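Local coordinates for crispr-associated protein Cas5, dvulg subtype (Xanthomonas oryzae pv. oryzae, PDB 3VZI) that probably acts as an endoribonuclease of the Cas5d family in CRISPR-mediated microbial immunity, processing CRISPR RNA, and may bind nucleic acid, at residues W53-L61 against M209-P217. Sequence-based numbering, arbitrary orientation.
Sequences WVVDSIQVL and MVDGLVAVP
Ile58 and Val214 form the hydrogen-bonded pair on which a short antiparallel edge strand is built, an example of how a sheet gains a last strand from the far end of the chain. Ile58 N reaches Val214 O at 3.1 Å, and Val214 N returns to Ile58 O at 2.9 Å. The pairing runs past the strand at both ends: Val216 N gives to Asp56 O at 2.8 Å, and Val60 N to Gly212 O at 3.0 Å. Ser57 with Ala215 and Gln59 with Leu213 are the non-hydrogen-bonded pairs between.

A type I' turn from Val210 to Leu213 reverses the chain just before this strand. The Gln59 side chain bends at chi2 (89°), bringing NE2 to Asp211 O in the turn for a weak hydrogen bond of 3.2 Å. Its OE1 lies beside Leu213 CD1, the two side chains crossing at about a right angle, and the same methyl meets Ser57 OG at 3.6 Å.

Apolar contacts gather around Ile58, whose side chain lies with that of Val214 on the face away from Ser57, Gln59 and Leu213. Val216 CG2 sits against Ile58 CD1 at 3.7 Å and more loosely against Val55 CG1; Val216 CG1, anti to the backbone N (chi1 173°), rests against Val55 O. In a separate contact, Val60 CG2 approaches Met209 SD.

Strand 213-215 extends the RRM-like (ferredoxin-like) four-stranded core, order 4-1-3-2, by a fifth strand at the edge next to strand 51-60. Strand 51-60 separates it from strand 114-124, against which Asp56 and Ser57 form a classic bulge opposite Ala119. Val216 also touches Pro35 of helix 35-45, while Val214 packs on Leu187 of strand 184-194, the partner of strand 202-210 in the neighbouring two-stranded sheet.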
loop_
_atom_site.group_PDB
_atom_site.type_symbol
_atom_site.label_atom_id
_atom_site.label_comp_id
_atom_site.label_asym_id
_atom_site.label_seq_id
_atom_site.Cartn_x
_atom_site.Cartn_y
_atom_site.Cartn_z
ATOM N N TRP A 53 -10.659 2.150 10.662
ATOM C CA TRP A 53 -10.576 1.055 9.703
ATOM C C TRP A 53 -9.643 0.005 10.157
ATOM O O TRP A 53 -8.492 0.303 10.473
ATOM C CB TRP A 53 -10.082 1.578 8.381
ATOM C CG TRP A 53 -11.197 2.156 7.590
ATOM C CD1 TRP A 53 -11.427 3.471 7.310
ATOM C CD2 TRP A 53 -12.308 1.425 6.983
ATOM N NE1 TRP A 53 -12.555 3.610 6.559
ATOM C CE2 TRP A 53 -13.133 2.417 6.332
ATOM C CE3 TRP A 53 -12.673 0.094 6.915
ATOM C CZ2 TRP A 53 -14.275 2.088 5.649
ATOM C CZ3 TRP A 53 -13.831 -0.234 6.218
ATOM C CH2 TRP A 53 -14.613 0.743 5.600
ATOM N N VAL A 54 -10.120 -1.231 10.197
ATOM C CA VAL A 54 -9.257 -2.374 10.500
ATOM C C VAL A 54 -9.214 -3.317 9.310
ATOM O O VAL A 54 -10.259 -3.798 8.885
ATOM C CB VAL A 54 -9.716 -3.113 11.779
ATOM C CG1 VAL A 54 -9.211 -4.541 11.816
ATOM C CG2 VAL A 54 -9.246 -2.369 13.023
ATOM N N VAL A 55 -8.010 -3.576 8.793
ATOM C CA VAL A 55 -7.777 -4.517 7.698
ATOM C C VAL A 55 -7.662 -5.931 8.231
ATOM O O VAL A 55 -6.841 -6.189 9.102
ATOM C CB VAL A 55 -6.498 -4.160 6.917
ATOM C CG1 VAL A 55 -6.161 -5.226 5.901
ATOM C CG2 VAL A 55 -6.680 -2.831 6.200
ATOM N N ASP A 56 -8.479 -6.847 7.698
ATOM C CA ASP A 56 -8.545 -8.235 8.160
ATOM C C ASP A 56 -7.743 -9.167 7.263
ATOM O O ASP A 56 -7.092 -10.113 7.751
ATOM C CB ASP A 56 -9.986 -8.714 8.170
ATOM C CG ASP A 56 -10.933 -7.745 8.883
ATOM O OD1 ASP A 56 -10.746 -7.493 10.075
ATOM O OD2 ASP A 56 -11.886 -7.239 8.258
ATOM N N SER A 57 -7.819 -8.946 5.946
ATOM C CA SER A 57 -7.054 -9.770 5.006
ATOM C C SER A 57 -6.864 -9.124 3.646
ATOM O O SER A 57 -7.629 -8.266 3.247
ATOM C CB SER A 57 -7.682 -11.137 4.853
ATOM O OG SER A 57 -8.675 -11.091 3.862
ATOM N N ILE A 58 -5.807 -9.530 2.959
ATOM C CA ILE A 58 -5.474 -9.045 1.619
ATOM C C ILE A 58 -5.422 -10.268 0.707
ATOM O O ILE A 58 -4.857 -11.282 1.077
ATOM C CB ILE A 58 -4.081 -8.407 1.626
ATOM C CG1 ILE A 58 -4.115 -7.073 2.377
ATOM C CG2 ILE A 58 -3.513 -8.248 0.216
ATOM C CD1 ILE A 58 -2.866 -6.868 3.211
ATOM N N GLN A 59 -6.013 -10.184 -0.470
ATOM C CA GLN A 59 -5.968 -11.273 -1.449
ATOM C C GLN A 59 -5.132 -10.766 -2.596
ATOM O O GLN A 59 -5.455 -9.742 -3.173
ATOM C CB GLN A 59 -7.369 -11.565 -1.958
ATOM C CG GLN A 59 -7.440 -12.623 -3.031
ATOM C CD GLN A 59 -7.597 -14.010 -2.470
ATOM O OE1 GLN A 59 -8.421 -14.247 -1.571
ATOM N NE2 GLN A 59 -6.807 -14.946 -2.992
ATOM N N VAL A 60 -4.027 -11.427 -2.903
ATOM C CA VAL A 60 -3.196 -10.997 -4.031
ATOM C C VAL A 60 -3.805 -11.632 -5.281
ATOM O O VAL A 60 -4.029 -12.858 -5.337
ATOM C CB VAL A 60 -1.732 -11.399 -3.778
ATOM C CG1 VAL A 60 -0.766 -10.944 -4.875
ATOM C CG2 VAL A 60 -1.320 -10.862 -2.422
ATOM N N LEU A 61 -4.142 -10.802 -6.260
ATOM C CA LEU A 61 -4.719 -11.332 -7.467
ATOM C C LEU A 61 -3.719 -11.631 -8.552
ATOM O O LEU A 61 -3.932 -12.583 -9.318
ATOM C CB LEU A 61 -5.836 -10.462 -7.978
ATOM C CG LEU A 61 -7.058 -10.352 -7.054
ATOM C CD1 LEU A 61 -7.934 -9.225 -7.560
ATOM C CD2 LEU A 61 -7.898 -11.612 -6.886
ATOM N N MET A 209 1.046 -16.418 3.055
ATOM C CA MET A 209 0.074 -16.362 1.966
ATOM C C MET A 209 -0.412 -17.770 1.678
ATOM O O MET A 209 0.405 -18.685 1.460
ATOM C CB MET A 209 0.737 -15.763 0.730
ATOM C CG MET A 209 -0.223 -15.253 -0.334
ATOM S SD MET A 209 0.664 -14.415 -1.675
ATOM C CE MET A 209 1.497 -15.770 -2.485
ATOM N N VAL A 210 -1.728 -17.958 1.694
ATOM C CA VAL A 210 -2.318 -19.263 1.370
ATOM C C VAL A 210 -3.272 -19.085 0.183
ATOM O O VAL A 210 -4.309 -18.427 0.313
ATOM C CB VAL A 210 -3.027 -19.877 2.604
ATOM C CG1 VAL A 210 -3.876 -21.088 2.238
ATOM C CG2 VAL A 210 -2.005 -20.262 3.646
ATOM N N ASP A 211 -2.912 -19.651 -0.971
ATOM C CA ASP A 211 -3.694 -19.484 -2.222
ATOM C C ASP A 211 -4.044 -18.003 -2.497
ATOM O O ASP A 211 -5.167 -17.669 -2.865
ATOM C CB ASP A 211 -4.959 -20.377 -2.245
ATOM C CG ASP A 211 -4.641 -21.874 -2.163
ATOM O OD1 ASP A 211 -3.611 -22.304 -2.734
ATOM O OD2 ASP A 211 -5.413 -22.648 -1.533
ATOM N N GLY A 212 -3.077 -17.114 -2.309
ATOM C CA GLY A 212 -3.309 -15.672 -2.479
ATOM C C GLY A 212 -3.702 -14.922 -1.213
ATOM O O GLY A 212 -3.437 -13.716 -1.083
ATOM N N LEU A 213 -4.313 -15.628 -0.265
ATOM C CA LEU A 213 -4.873 -14.965 0.900
ATOM C C LEU A 213 -3.801 -14.776 1.941
ATOM O O LEU A 213 -3.062 -15.715 2.222
ATOM C CB LEU A 213 -5.992 -15.805 1.469
ATOM C CG LEU A 213 -6.979 -15.151 2.418
ATOM C CD1 LEU A 213 -7.554 -13.847 1.844
ATOM C CD2 LEU A 213 -8.075 -16.178 2.672
ATOM N N VAL A 214 -3.693 -13.560 2.468
ATOM C CA VAL A 214 -2.771 -13.192 3.523
ATOM C C VAL A 214 -3.626 -12.672 4.679
ATOM O O VAL A 214 -4.093 -11.547 4.625
ATOM C CB VAL A 214 -1.804 -12.057 3.044
ATOM C CG1 VAL A 214 -0.931 -11.501 4.170
ATOM C CG2 VAL A 214 -0.909 -12.517 1.890
ATOM N N ALA A 215 -3.839 -13.476 5.723
ATOM C CA ALA A 215 -4.541 -13.006 6.938
ATOM C C ALA A 215 -3.758 -11.864 7.577
ATOM O O ALA A 215 -2.563 -11.951 7.656
ATOM C CB ALA A 215 -4.680 -14.145 7.933
ATOM N N VAL A 216 -4.414 -10.810 8.040
ATOM C CA VAL A 216 -3.702 -9.709 8.717
ATOM C C VAL A 216 -4.003 -9.707 10.221
ATOM O O VAL A 216 -5.147 -9.492 10.612
ATOM C CB VAL A 216 -4.032 -8.334 8.063
ATOM C CG1 VAL A 216 -3.442 -7.163 8.843
ATOM C CG2 VAL A 216 -3.567 -8.311 6.596
ATOM N N PRO A 217 -2.991 -9.978 11.071
ATOM C CA PRO A 217 -3.208 -9.928 12.513
ATOM C C PRO A 217 -3.836 -8.618 12.960
ATOM O O PRO A 217 -3.587 -7.613 12.321
ATOM C CB PRO A 217 -1.784 -10.046 13.063
ATOM C CG PRO A 217 -1.136 -10.983 12.114
ATOM C CD PRO A 217 -1.682 -10.589 10.760
#